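Local coordinates for protein acinetobacter secreted protease CpaA (Acinetobacter nosocomialis M2, PDB 6O38) that probably cleaves proteins outside the cell as a zinc-dependent metalloprotease, and is a type II secretion substrate that binds the chaperone CpaB, at residues N223-T228 and K247-N252; V253-T258 and W278-S283; R233-I238 and Q266-Y271; I199-A204 and N219-F224. All blocks are in the same frame, centred on the assembly; numbering follows the deposited sequence.

Interaction 1. Residues N223-T228 and K247-N252; sequences NFTLPT and KINNTN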
loop_
_atom_site.group_PDB
_atom_site.type_symbol
_atom_site.label_atom_id
_atom_site.label_comp_id
_atom_site.label_asym_id
_atom_site.label_seq_id
_atom_site.Cartn_x
_atom_site.Cartn_y
_atom_site.Cartn_z
ATOM N N ASN A 223 -18.262 -25.125 6.558
ATOM C CA ASN A 223 -16.842 -25.003 6.849
ATOM C C ASN A 223 -16.054 -25.454 5.630
ATOM O O ASN A 223 -16.555 -26.202 4.786
ATOM C CB ASN A 223 -16.446 -25.812 8.090
ATOM C CG ASN A 223 -16.614 -27.303 7.893
ATOM O OD1 ASN A 223 -15.649 -28.017 7.618
ATOM N ND2 ASN A 223 -17.844 -27.785 8.033
ATOM N N PHE A 224 -14.810 -24.987 5.548
ATOM C CA PHE A 224 -13.982 -25.215 4.375
ATOM C C PHE A 224 -12.535 -25.413 4.800
ATOM O O PHE A 224 -12.029 -24.690 5.664
ATOM C CB PHE A 224 -14.091 -24.044 3.390
ATOM C CG PHE A 224 -13.353 -24.264 2.106
ATOM C CD1 PHE A 224 -13.927 -25.003 1.085
ATOM C CD2 PHE A 224 -12.091 -23.730 1.914
ATOM C CE1 PHE A 224 -13.254 -25.211 -0.100
ATOM C CE2 PHE A 224 -11.412 -23.934 0.728
ATOM C CZ PHE A 224 -11.995 -24.677 -0.279
ATOM N N THR A 225 -11.875 -26.394 4.187
ATOM C CA THR A 225 -10.492 -26.736 4.494
ATOM C C THR A 225 -9.621 -26.487 3.271
ATOM O O THR A 225 -9.918 -26.988 2.181
ATOM C CB THR A 225 -10.369 -28.196 4.939
ATOM O OG1 THR A 225 -11.222 -28.429 6.067
ATOM C CG2 THR A 225 -8.932 -28.519 5.321
ATOM N N LEU A 226 -8.548 -25.719 3.458
ATOM C CA LEU A 226 -7.600 -25.461 2.390
ATOM C C LEU A 226 -6.809 -26.723 2.050
ATOM O O LEU A 226 -6.750 -27.664 2.845
ATOM C CB LEU A 226 -6.645 -24.337 2.791
ATOM C CG LEU A 226 -7.240 -22.950 3.041
ATOM C CD1 LEU A 226 -6.153 -21.892 2.960
ATOM C CD2 LEU A 226 -8.355 -22.645 2.053
ATOM N N PRO A 227 -6.201 -26.772 0.861
ATOM C CA PRO A 227 -5.348 -27.917 0.521
ATOM C C PRO A 227 -4.177 -28.042 1.483
ATOM O O PRO A 227 -3.741 -27.068 2.102
ATOM C CB PRO A 227 -4.870 -27.596 -0.900
ATOM C CG PRO A 227 -5.898 -26.672 -1.446
ATOM C CD PRO A 227 -6.374 -25.858 -0.281
ATOM N N THR A 228 -3.666 -29.268 1.605
ATOM C CA THR A 228 -2.530 -29.523 2.479
ATOM C C THR A 228 -1.222 -29.031 1.878
ATOM O O THR A 228 -0.273 -28.756 2.621
ATOM C CB THR A 228 -2.410 -31.020 2.760
ATOM O OG1 THR A 228 -2.977 -31.750 1.667
ATOM C CG2 THR A 228 -3.188 -31.377 4.012
ATOM N N LYS A 247 -17.165 -20.972 8.405
ATOM C CA LYS A 247 -15.881 -21.027 9.090
ATOM C C LYS A 247 -14.815 -21.573 8.151
ATOM O O LYS A 247 -15.002 -22.627 7.538
ATOM C CB LYS A 247 -15.980 -21.886 10.353
ATOM C CG LYS A 247 -14.661 -22.105 11.071
ATOM C CD LYS A 247 -14.843 -23.015 12.277
ATOM C CE LYS A 247 -13.568 -23.106 13.098
ATOM N NZ LYS A 247 -13.796 -23.751 14.421
ATOM N N ILE A 248 -13.703 -20.854 8.035
ATOM C CA ILE A 248 -12.519 -21.366 7.357
ATOM C C ILE A 248 -11.668 -22.099 8.387
ATOM O O ILE A 248 -11.189 -21.494 9.352
ATOM C CB ILE A 248 -11.724 -20.241 6.680
ATOM C CG1 ILE A 248 -12.587 -19.523 5.643
ATOM C CG2 ILE A 248 -10.465 -20.795 6.029
ATOM C CD1 ILE A 248 -11.998 -18.217 5.160
ATOM N N ASN A 249 -11.490 -23.402 8.186
ATOM C CA ASN A 249 -10.750 -24.215 9.141
ATOM C C ASN A 249 -9.287 -23.788 9.190
ATOM O O ASN A 249 -8.698 -23.407 8.174
ATOM C CB ASN A 249 -10.860 -25.693 8.773
ATOM C CG ASN A 249 -12.289 -26.201 8.831
ATOM O OD1 ASN A 249 -13.067 -25.803 9.699
ATOM N ND2 ASN A 249 -12.643 -27.082 7.903
ATOM N N ASN A 250 -8.704 -23.846 10.387
ATOM C CA ASN A 250 -7.332 -23.399 10.593
ATOM C C ASN A 250 -6.292 -24.420 10.152
ATOM O O ASN A 250 -5.103 -24.082 10.111
ATOM C CB ASN A 250 -7.106 -23.048 12.067
ATOM C CG ASN A 250 -7.845 -21.792 12.486
ATOM O OD1 ASN A 250 -8.996 -21.850 12.917
ATOM N ND2 ASN A 250 -7.186 -20.647 12.356
ATOM N N THR A 251 -6.696 -25.648 9.832
ATOM C CA THR A 251 -5.735 -26.660 9.414
ATOM C C THR A 251 -5.048 -26.241 8.119
ATOM O O THR A 251 -5.669 -25.647 7.232
ATOM C CB THR A 251 -6.424 -28.014 9.232
ATOM O OG1 THR A 251 -7.576 -27.860 8.393
ATOM C CG2 THR A 251 -6.851 -28.582 10.578
ATOM N N ASN A 252 -3.750 -26.535 8.032
ATOM C CA ASN A 252 -2.857 -26.189 6.928
ATOM C C ASN A 252 -2.598 -24.691 6.826
ATOM O O ASN A 252 -1.904 -24.260 5.897
ATOM C CB ASN A 252 -3.368 -26.701 5.572
ATOM C CG ASN A 252 -3.724 -28.173 5.603
ATOM O OD1 ASN A 252 -2.998 -28.987 6.171
ATOM N ND2 ASN A 252 -4.852 -28.523 4.993
HETATM O O HOH W 1 -8.079 -25.064 6.205
#
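Asn249 and Asn223 meet through different first torsions: CG of Asn249 lies beside its own backbone N and opposite the carbonyl carbon (chi1 -63°), whereas CG of Asn223 stands between backbone N and carbonyl carbon (chi1 65°). The Asn249 amide thereby reaches across to the other segment and spends both hydrogens of ND2. One goes almost straight to OD1 of Asn223 at 3.2 Å, on a lone pair in the carbonyl plane; the other goes to OG1 of Thr225, 2.7 Å from ND2 of Asn249. Both acceptors lie near the Asn249 amide plane, which fixes its rotation, and the two amide planes are turned 42° apart. Behind this pair the backbones run parallel, with Phe224 N bonded to Lys247 O at 3.1 Å and Asn249 N to Phe224 O at 2.9 Å. These are strands 223-224 and 246-248 of a small sheet in an StcE-type beta-sandwich domain; Ile248 and Leu226 both pack inward on Ile238 and Phe269. Past the paired strands the two segments stay together through one water, which accepts from Leu226 N and donates to Asn249 O and Thr251 O. Farther on, ND2 of Asn252 binds Leu226 O at 3.0 Å, approaching from above the carbonyl plane. Thr228 lies next to the Asn252 amide.

Interaction 2. Residues V253-T258 and W278-S283; sequences VNSQAT and WQLISS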
loop_
_atom_site.group_PDB
_atom_site.type_symbol
_atom_site.label_atom_id
_atom_site.label_comp_id
_atom_site.label_asym_id
_atom_site.label_seq_id
_atom_site.Cartn_x
_atom_site.Cartn_y
_atom_site.Cartn_z
ATOM N N VAL A 253 -3.124 -23.883 7.742
ATOM C CA VAL A 253 -2.936 -22.438 7.735
ATOM C C VAL A 253 -2.018 -22.065 8.890
ATOM O O VAL A 253 -2.113 -22.639 9.982
ATOM C CB VAL A 253 -4.284 -21.696 7.839
ATOM C CG1 VAL A 253 -4.083 -20.192 7.724
ATOM C CG2 VAL A 253 -5.248 -22.197 6.774
ATOM N N ASN A 254 -1.129 -21.100 8.650
ATOM C CA ASN A 254 -0.210 -20.615 9.680
ATOM C C ASN A 254 -0.891 -19.546 10.537
ATOM O O ASN A 254 -0.437 -18.409 10.662
ATOM C CB ASN A 254 1.065 -20.084 9.039
ATOM C CG ASN A 254 2.115 -19.691 10.060
ATOM O OD1 ASN A 254 2.231 -20.313 11.116
ATOM N ND2 ASN A 254 2.882 -18.653 9.750
ATOM N N SER A 255 -2.013 -19.941 11.138
ATOM C CA SER A 255 -2.779 -19.043 11.989
ATOM C C SER A 255 -3.826 -19.812 12.782
ATOM O O SER A 255 -4.533 -20.662 12.231
ATOM C CB SER A 255 -3.456 -17.951 11.154
ATOM O OG SER A 255 -4.311 -17.153 11.953
ATOM N N GLN A 256 -3.927 -19.521 14.075
ATOM C CA GLN A 256 -4.972 -20.074 14.921
ATOM C C GLN A 256 -6.128 -19.104 15.115
ATOM O O GLN A 256 -7.053 -19.404 15.876
ATOM C CB GLN A 256 -4.394 -20.470 16.285
ATOM C CG GLN A 256 -3.288 -21.511 16.218
ATOM C CD GLN A 256 -2.695 -21.820 17.581
ATOM O OE1 GLN A 256 -1.505 -21.609 17.816
ATOM N NE2 GLN A 256 -3.525 -22.326 18.486
ATOM N N ALA A 257 -6.096 -17.956 14.441
ATOM C CA ALA A 257 -7.078 -16.906 14.647
ATOM C C ALA A 257 -8.453 -17.334 14.133
ATOM O O ALA A 257 -8.611 -18.347 13.446
ATOM C CB ALA A 257 -6.630 -15.617 13.958
ATOM N N THR A 258 -9.458 -16.530 14.474
ATOM C CA THR A 258 -10.846 -16.811 14.116
ATOM C C THR A 258 -11.055 -16.455 12.650
ATOM O O THR A 258 -11.144 -15.281 12.289
ATOM C CB THR A 258 -11.797 -16.028 15.014
ATOM O OG1 THR A 258 -11.543 -16.359 16.385
ATOM C CG2 THR A 258 -13.242 -16.360 14.676
ATOM N N TRP A 278 -0.135 -22.533 4.446
ATOM C CA TRP A 278 -0.743 -21.351 3.849
ATOM C C TRP A 278 -0.558 -20.170 4.794
ATOM O O TRP A 278 -0.971 -20.229 5.957
ATOM C CB TRP A 278 -2.228 -21.578 3.569
ATOM C CG TRP A 278 -2.510 -22.595 2.506
ATOM C CD1 TRP A 278 -2.719 -23.931 2.684
ATOM C CD2 TRP A 278 -2.623 -22.356 1.098
ATOM N NE1 TRP A 278 -2.953 -24.540 1.475
ATOM C CE2 TRP A 278 -2.899 -23.594 0.485
ATOM C CE3 TRP A 278 -2.515 -21.216 0.296
ATOM C CZ2 TRP A 278 -3.068 -23.725 -0.891
ATOM C CZ3 TRP A 278 -2.683 -21.347 -1.069
ATOM C CH2 TRP A 278 -2.955 -22.592 -1.649
ATOM N N GLN A 279 0.067 -19.106 4.299
ATOM C CA GLN A 279 0.223 -17.875 5.060
ATOM C C GLN A 279 -1.015 -17.005 4.880
ATOM O O GLN A 279 -1.503 -16.837 3.759
ATOM C CB GLN A 279 1.476 -17.120 4.616
ATOM C CG GLN A 279 1.700 -15.796 5.337
ATOM C CD GLN A 279 2.276 -15.976 6.729
ATOM O OE1 GLN A 279 2.529 -17.097 7.172
ATOM N NE2 GLN A 279 2.488 -14.866 7.429
ATOM N N LEU A 280 -1.524 -16.463 5.984
ATOM C CA LEU A 280 -2.671 -15.562 5.937
ATOM C C LEU A 280 -2.172 -14.152 5.643
ATOM O O LEU A 280 -1.507 -13.533 6.480
ATOM C CB LEU A 280 -3.447 -15.611 7.250
ATOM C CG LEU A 280 -4.601 -14.617 7.389
ATOM C CD1 LEU A 280 -5.690 -14.911 6.369
ATOM C CD2 LEU A 280 -5.166 -14.637 8.802
ATOM N N ILE A 281 -2.490 -13.642 4.454
ATOM C CA ILE A 281 -1.992 -12.343 4.011
ATOM C C ILE A 281 -3.076 -11.278 3.942
ATOM O O ILE A 281 -2.744 -10.095 3.760
ATOM C CB ILE A 281 -1.274 -12.450 2.648
ATOM C CG1 ILE A 281 -2.236 -12.963 1.575
ATOM C CG2 ILE A 281 -0.058 -13.357 2.758
ATOM C CD1 ILE A 281 -1.606 -13.091 0.207
ATOM N N SER A 282 -4.349 -11.644 4.080
ATOM C CA SER A 282 -5.425 -10.662 4.054
ATOM C C SER A 282 -6.630 -11.237 4.780
ATOM O O SER A 282 -7.044 -12.366 4.498
ATOM C CB SER A 282 -5.793 -10.284 2.613
ATOM O OG SER A 282 -6.959 -9.481 2.572
ATOM N N SER A 283 -7.193 -10.459 5.701
ATOM C CA SER A 283 -8.325 -10.889 6.506
ATOM C C SER A 283 -9.115 -9.662 6.935
ATOM O O SER A 283 -8.548 -8.568 7.032
ATOM C CB SER A 283 -7.866 -11.684 7.738
ATOM O OG SER A 283 -6.926 -10.947 8.499
#
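The amides of Asn254 and Gln279 run alongside each other in the same direction, with their planes 43° apart. OE1 of Gln279 sits at the edge of the Asn254 amide, in its plane, and receives ND2 on a lone pair at 3.0 Å with an N-H···O angle of 176°. Gln279 offers this oxygen because its chain, though starting away from the loop, bends at chi2 (78°). Next to it the backbone N of Asn254 binds Trp278 O at 2.8 Å, and CG1 of Val253 lies 3.6 Å from that same Trp278 O. This is a single bridge, by which the loop after strand 246-248 meets the start of strand 277-288 at Trp278 in the sandwich. The loop bends at once: Asn254 centres an inverse gamma turn, and OG of Ser255 accepts from Ala257 N at 3.2 Å, an ST turn. CD2 of Leu280 approaches that hydroxyl, 4.1 Å from Ser255 OG. The Trp278 indole leads elsewhere, with NE1 bonded to Pro227 O and its ring edge-to-face with Tyr271.

Interaction 3. Residues R233-I238 and Q266-Y271; sequences RDRIII and QYEFMY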
loop_
_atom_site.group_PDB
_atom_site.type_symbol
_atom_site.label_atom_id
_atom_site.label_comp_id
_atom_site.label_asym_id
_atom_site.label_seq_id
_atom_site.Cartn_x
_atom_site.Cartn_y
_atom_site.Cartn_z
ATOM N N ARG A 233 3.839 -19.949 -3.544
ATOM C CA ARG A 233 3.170 -18.667 -3.760
ATOM C C ARG A 233 1.845 -18.793 -4.503
ATOM O O ARG A 233 1.333 -17.796 -5.024
ATOM C CB ARG A 233 4.080 -17.663 -4.481
ATOM C CG ARG A 233 4.824 -16.717 -3.549
ATOM C CD ARG A 233 5.596 -17.474 -2.482
ATOM N NE ARG A 233 6.338 -16.578 -1.601
ATOM C CZ ARG A 233 7.313 -16.972 -0.788
ATOM N NH1 ARG A 233 7.666 -18.250 -0.743
ATOM N NH2 ARG A 233 7.935 -16.088 -0.021
ATOM N N ASP A 234 1.271 -19.992 -4.579
ATOM C CA ASP A 234 -0.111 -20.108 -5.022
ATOM C C ASP A 234 -1.028 -19.402 -4.032
ATOM O O ASP A 234 -0.775 -19.378 -2.825
ATOM C CB ASP A 234 -0.517 -21.576 -5.168
ATOM C CG ASP A 234 0.125 -22.243 -6.367
ATOM O OD1 ASP A 234 0.538 -21.524 -7.301
ATOM O OD2 ASP A 234 0.202 -23.489 -6.383
ATOM N N ARG A 235 -2.107 -18.818 -4.549
ATOM C CA ARG A 235 -2.989 -18.000 -3.731
ATOM C C ARG A 235 -4.427 -18.482 -3.838
ATOM O O ARG A 235 -4.879 -18.897 -4.909
ATOM C CB ARG A 235 -2.906 -16.523 -4.130
ATOM C CG ARG A 235 -1.610 -15.855 -3.711
ATOM C CD ARG A 235 -1.670 -14.350 -3.884
ATOM N NE ARG A 235 -0.425 -13.712 -3.465
ATOM C CZ ARG A 235 -0.319 -12.432 -3.126
ATOM N NH1 ARG A 235 -1.386 -11.646 -3.152
ATOM N NH2 ARG A 235 0.854 -11.938 -2.757
ATOM N N ILE A 236 -5.137 -18.422 -2.714
ATOM C CA ILE A 236 -6.555 -18.749 -2.643
ATOM C C ILE A 236 -7.278 -17.565 -2.019
ATOM O O ILE A 236 -6.948 -17.152 -0.901
ATOM C CB ILE A 236 -6.819 -20.028 -1.829
ATOM C CG1 ILE A 236 -6.268 -21.254 -2.559
ATOM C CG2 ILE A 236 -8.307 -20.190 -1.552
ATOM C CD1 ILE A 236 -6.483 -22.547 -1.807
ATOM N N ILE A 237 -8.253 -17.019 -2.740
ATOM C CA ILE A 237 -9.128 -15.969 -2.231
ATOM C C ILE A 237 -10.483 -16.593 -1.935
ATOM O O ILE A 237 -11.041 -17.312 -2.773
ATOM C CB ILE A 237 -9.260 -14.804 -3.227
ATOM C CG1 ILE A 237 -7.904 -14.126 -3.435
ATOM C CG2 ILE A 237 -10.287 -13.796 -2.738
ATOM C CD1 ILE A 237 -7.918 -13.047 -4.496
ATOM N N ILE A 238 -11.008 -16.324 -0.743
ATOM C CA ILE A 238 -12.308 -16.824 -0.316
ATOM C C ILE A 238 -13.216 -15.623 -0.097
ATOM O O ILE A 238 -12.915 -14.752 0.730
ATOM C CB ILE A 238 -12.203 -17.683 0.954
ATOM C CG1 ILE A 238 -11.246 -18.855 0.719
ATOM C CG2 ILE A 238 -13.573 -18.192 1.368
ATOM C CD1 ILE A 238 -11.089 -19.771 1.912
ATOM N N GLN A 266 -13.718 -11.195 3.017
ATOM C CA GLN A 266 -12.773 -11.741 2.052
ATOM C C GLN A 266 -11.490 -12.137 2.768
ATOM O O GLN A 266 -10.943 -11.351 3.547
ATOM C CB GLN A 266 -12.476 -10.735 0.934
ATOM C CG GLN A 266 -11.583 -11.286 -0.164
ATOM C CD GLN A 266 -11.384 -10.311 -1.307
ATOM O OE1 GLN A 266 -12.314 -10.022 -2.058
ATOM N NE2 GLN A 266 -10.172 -9.778 -1.429
ATOM N N TYR A 267 -11.017 -13.349 2.494
ATOM C CA TYR A 267 -9.753 -13.849 3.011
ATOM C C TYR A 267 -8.843 -14.215 1.849
ATOM O O TYR A 267 -9.308 -14.701 0.813
ATOM C CB TYR A 267 -9.959 -15.076 3.909
ATOM C CG TYR A 267 -10.609 -14.785 5.244
ATOM C CD1 TYR A 267 -11.979 -14.586 5.343
ATOM C CD2 TYR A 267 -9.852 -14.727 6.406
ATOM C CE1 TYR A 267 -12.577 -14.327 6.562
ATOM C CE2 TYR A 267 -10.440 -14.468 7.631
ATOM C CZ TYR A 267 -11.803 -14.271 7.703
ATOM O OH TYR A 267 -12.391 -14.011 8.919
ATOM N N GLU A 268 -7.545 -13.985 2.026
ATOM C CA GLU A 268 -6.546 -14.332 1.025
ATOM C C GLU A 268 -5.443 -15.141 1.687
ATOM O O GLU A 268 -4.945 -14.762 2.752
ATOM C CB GLU A 268 -5.965 -13.080 0.358
ATOM C CG GLU A 268 -5.296 -13.346 -0.980
ATOM C CD GLU A 268 -4.835 -12.075 -1.666
ATOM O OE1 GLU A 268 -4.134 -12.172 -2.696
ATOM O OE2 GLU A 268 -5.171 -10.977 -1.175
ATOM N N PHE A 269 -5.063 -16.248 1.056
ATOM C CA PHE A 269 -4.039 -17.135 1.580
ATOM C C PHE A 269 -2.954 -17.328 0.533
ATOM O O PHE A 269 -3.217 -17.287 -0.671
ATOM C CB PHE A 269 -4.616 -18.501 1.985
ATOM C CG PHE A 269 -5.727 -18.419 2.992
ATOM C CD1 PHE A 269 -7.029 -18.169 2.590
ATOM C CD2 PHE A 269 -5.468 -18.588 4.342
ATOM C CE1 PHE A 269 -8.052 -18.092 3.515
ATOM C CE2 PHE A 269 -6.486 -18.511 5.271
ATOM C CZ PHE A 269 -7.780 -18.264 4.858
HETATM N N MSE A 270 -1.731 -17.535 1.005
HETATM C CA MSE A 270 -0.593 -17.738 0.119
HETATM C C MSE A 270 0.284 -18.870 0.632
HETATM O O MSE A 270 0.742 -18.840 1.774
HETATM C CB MSE A 270 0.225 -16.454 -0.010
HETATM C CG MSE A 270 1.419 -16.573 -0.938
HETATM SE SE MSE A 270 2.598 -15.028 -0.819
HETATM C CE MSE A 270 3.176 -15.237 1.032
ATOM N N TYR A 271 0.522 -19.866 -0.215
ATOM C CA TYR A 271 1.299 -21.027 0.190
ATOM C C TYR A 271 2.787 -20.703 0.188
ATOM O O TYR A 271 3.282 -19.980 -0.682
ATOM C CB TYR A 271 1.020 -22.213 -0.734
ATOM C CG TYR A 271 1.528 -23.526 -0.187
ATOM C CD1 TYR A 271 0.858 -24.174 0.842
ATOM C CD2 TYR A 271 2.680 -24.115 -0.692
ATOM C CE1 TYR A 271 1.316 -25.373 1.350
ATOM C CE2 TYR A 271 3.147 -25.315 -0.190
ATOM C CZ TYR A 271 2.460 -25.940 0.830
ATOM O OH TYR A 271 2.919 -27.134 1.335
#
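Arg235 rises from its own strand, and the Glu268 carboxylate leans over to meet it. CB and CG flank the carbonyl oxygen of Phe269, with CB 3.6 Å from Phe269 O, and CG also lies beside CG of Met270 (selenomethionine here). CD comes 3.5 Å from OE1 of Glu268. At the tip, NH1 makes a salt bridge to that OE1 at 2.8 Å, meeting it from above the carboxylate plane, with the two flat groups 68° apart; NH2 lies 4.0 Å from SE of Met270 and bonds to Pro543 O. The extended chain from CG to NE lifts the guanidinium off the sheet; Glu268, extended beyond CG, spans the gap. The backbones beneath form a regular antiparallel pair, axes 4.7 Å apart and directions differing by 169°: Ile236 and Phe269 bond both ways, as do Ile238 and Tyr267. They are strands 235-240 and 266-272 of an StcE-type beta-sandwich domain. On the face opposite Arg235, CD1 of Ile238 packs 3.8 Å from CE1 of Phe269, within a core that includes Ile248 and Leu226. On the Arg235 face, CG1 of Ile237 lies alongside CG of Glu268. OE2 of Glu268 is close to Asp122 of the CpaB chain.

Interaction 4. Residues I199-A204 and N219-F224; sequences IGTSLA and NWVSNF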
loop_
_atom_site.group_PDB
_atom_site.type_symbol
_atom_site.label_atom_id
_atom_site.label_comp_id
_atom_site.label_asym_id
_atom_site.label_seq_id
_atom_site.Cartn_x
_atom_site.Cartn_y
_atom_site.Cartn_z
ATOM N N ILE A 199 -17.385 -27.820 -5.060
ATOM C CA ILE A 199 -16.267 -28.555 -4.477
ATOM C C ILE A 199 -16.538 -29.029 -3.059
ATOM O O ILE A 199 -15.740 -29.819 -2.526
ATOM C CB ILE A 199 -14.970 -27.721 -4.509
ATOM C CG1 ILE A 199 -15.162 -26.416 -3.735
ATOM C CG2 ILE A 199 -14.563 -27.427 -5.943
ATOM C CD1 ILE A 199 -13.894 -25.606 -3.580
ATOM N N GLY A 200 -17.624 -28.586 -2.431
ATOM C CA GLY A 200 -17.932 -29.036 -1.088
ATOM C C GLY A 200 -17.102 -28.331 -0.026
ATOM O O GLY A 200 -16.675 -27.187 -0.187
ATOM N N THR A 201 -16.870 -29.041 1.075
ATOM C CA THR A 201 -16.222 -28.483 2.254
ATOM C C THR A 201 -14.701 -28.559 2.201
ATOM O O THR A 201 -14.047 -28.258 3.204
ATOM C CB THR A 201 -16.721 -29.196 3.515
ATOM O OG1 THR A 201 -16.473 -30.604 3.400
ATOM C CG2 THR A 201 -18.211 -28.962 3.705
ATOM N N SER A 202 -14.120 -28.949 1.067
ATOM C CA SER A 202 -12.674 -29.088 0.988
ATOM C C SER A 202 -12.212 -28.901 -0.449
ATOM O O SER A 202 -12.952 -29.170 -1.399
ATOM C CB SER A 202 -12.211 -30.454 1.507
ATOM O OG SER A 202 -12.578 -31.491 0.611
ATOM N N LEU A 203 -10.974 -28.431 -0.591
ATOM C CA LEU A 203 -10.283 -28.354 -1.873
ATOM C C LEU A 203 -9.031 -29.214 -1.767
ATOM O O LEU A 203 -8.115 -28.890 -1.005
ATOM C CB LEU A 203 -9.934 -26.911 -2.232
ATOM C CG LEU A 203 -9.306 -26.688 -3.609
ATOM C CD1 LEU A 203 -10.232 -27.178 -4.714
ATOM C CD2 LEU A 203 -8.949 -25.224 -3.811
ATOM N N ALA A 204 -8.997 -30.316 -2.519
ATOM C CA ALA A 204 -7.868 -31.236 -2.419
ATOM C C ALA A 204 -6.586 -30.606 -2.949
ATOM O O ALA A 204 -5.524 -30.736 -2.331
ATOM C CB ALA A 204 -8.181 -32.532 -3.165
ATOM N N ASN A 219 -25.302 -21.218 -2.520
ATOM C CA ASN A 219 -23.957 -21.707 -2.830
ATOM C C ASN A 219 -23.125 -21.506 -1.561
ATOM O O ASN A 219 -22.491 -20.464 -1.377
ATOM C CB ASN A 219 -23.373 -20.965 -4.025
ATOM C CG ASN A 219 -21.877 -21.166 -4.175
ATOM O OD1 ASN A 219 -21.363 -22.270 -3.999
ATOM N ND2 ASN A 219 -21.169 -20.091 -4.497
ATOM N N TRP A 220 -23.114 -22.526 -0.705
ATOM C CA TRP A 220 -22.679 -22.313 0.668
ATOM C C TRP A 220 -22.440 -23.651 1.350
ATOM O O TRP A 220 -23.194 -24.604 1.140
ATOM C CB TRP A 220 -23.730 -21.504 1.443
ATOM C CG TRP A 220 -23.367 -21.202 2.867
ATOM C CD1 TRP A 220 -22.740 -20.084 3.334
ATOM C CD2 TRP A 220 -23.627 -22.023 4.013
ATOM N NE1 TRP A 220 -22.586 -20.162 4.697
ATOM C CE2 TRP A 220 -23.123 -21.342 5.138
ATOM C CE3 TRP A 220 -24.234 -23.271 4.195
ATOM C CZ2 TRP A 220 -23.205 -21.866 6.426
ATOM C CZ3 TRP A 220 -24.315 -23.789 5.475
ATOM C CH2 TRP A 220 -23.805 -23.086 6.574
ATOM N N VAL A 221 -21.389 -23.706 2.167
ATOM C CA VAL A 221 -21.136 -24.811 3.081
ATOM C C VAL A 221 -20.791 -24.215 4.441
ATOM O O VAL A 221 -20.509 -23.023 4.568
ATOM C CB VAL A 221 -20.011 -25.746 2.591
ATOM C CG1 VAL A 221 -20.413 -26.435 1.293
ATOM C CG2 VAL A 221 -18.716 -24.974 2.419
ATOM N N SER A 222 -20.808 -25.067 5.468
ATOM C CA SER A 222 -20.630 -24.574 6.828
ATOM C C SER A 222 -19.164 -24.379 7.190
ATOM O O SER A 222 -18.849 -23.543 8.045
ATOM C CB SER A 222 -21.281 -25.531 7.824
ATOM O OG SER A 222 -20.383 -26.566 8.180
ATOM N N ASN A 223 -18.262 -25.125 6.558
ATOM C CA ASN A 223 -16.842 -25.003 6.849
ATOM C C ASN A 223 -16.054 -25.454 5.630
ATOM O O ASN A 223 -16.555 -26.202 4.786
ATOM C CB ASN A 223 -16.446 -25.812 8.090
ATOM C CG ASN A 223 -16.614 -27.303 7.893
ATOM O OD1 ASN A 223 -15.649 -28.017 7.618
ATOM N ND2 ASN A 223 -17.844 -27.785 8.033
ATOM N N PHE A 224 -14.810 -24.987 5.548
ATOM C CA PHE A 224 -13.982 -25.215 4.375
ATOM C C PHE A 224 -12.535 -25.413 4.800
ATOM O O PHE A 224 -12.029 -24.690 5.664
ATOM C CB PHE A 224 -14.091 -24.044 3.390
ATOM C CG PHE A 224 -13.353 -24.264 2.106
ATOM C CD1 PHE A 224 -13.927 -25.003 1.085
ATOM C CD2 PHE A 224 -12.091 -23.730 1.914
ATOM C CE1 PHE A 224 -13.254 -25.211 -0.100
ATOM C CE2 PHE A 224 -11.412 -23.934 0.728
ATOM C CZ PHE A 224 -11.995 -24.677 -0.279
#
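Ile199 meets the Phe224 ring with the far end of its longer branch. Its CG1 stands between backbone N and carbonyl carbon (chi1 59°), and the chain then runs straight on (chi2 173°), so that CD1 arrives 3.6 Å from CE1 of Phe224, at the edge of the ring and near its plane. Phe224 turns CG anti to its N (chi1 -175°), which carries the ring to the loop 199-204. Gly200 O also lies in the ring plane, farther round the rim, 3.7 Å from CD1 of Phe224, and CB of Leu203 comes 3.6 Å from CZ of Phe224 at an oblique angle. Gly200, the first residue after the short helix to leave helical angles, has positive phi, and the chain turns there. Beyond it, Thr201 directs CG2 beside its own N, where the methyl comes 3.9 Å from CB of Val221, while CB of Thr201 rests 3.3 Å from Asn223 O. No hydrogen bond joins the two segments; a CA-H···O contact of 3.3 Å runs from CA of Phe224 to Thr201 O. ND2 of Asn223 turns back to OG of Ser222 at 2.8 Å. In the fold, Val196 of helix 196-199 packs against Val221 and Phe224, strand 210-215 meets them with Phe215 and Ile213 respectively, and Thr201 and Leu203 bond by backbone to Thr225, next to strand 223-224.

In the fold
From the N terminus, interaction 4 comes first, closing a loop that holds strand 210-215 and bringing the turn after helix 196-199 against 219-224. That second segment overlaps interaction 1, sharing Asn223 and Phe224; interaction 1 then closes over strand 235-240 when 247-252 returns. Interaction 3 opens at 233-238, inside that loop, and closes only at 266-271, so 1 and 3 cross. Interaction 2 opens at once after interaction 1 closes, within the loop of interaction 3, and ends at 278-283 beyond it: 2 and 3 cross too, while 1 and 2 are in series. Together they join the small sheet to strands 235-240, 266-272 and 277-288 of one sandwich domain.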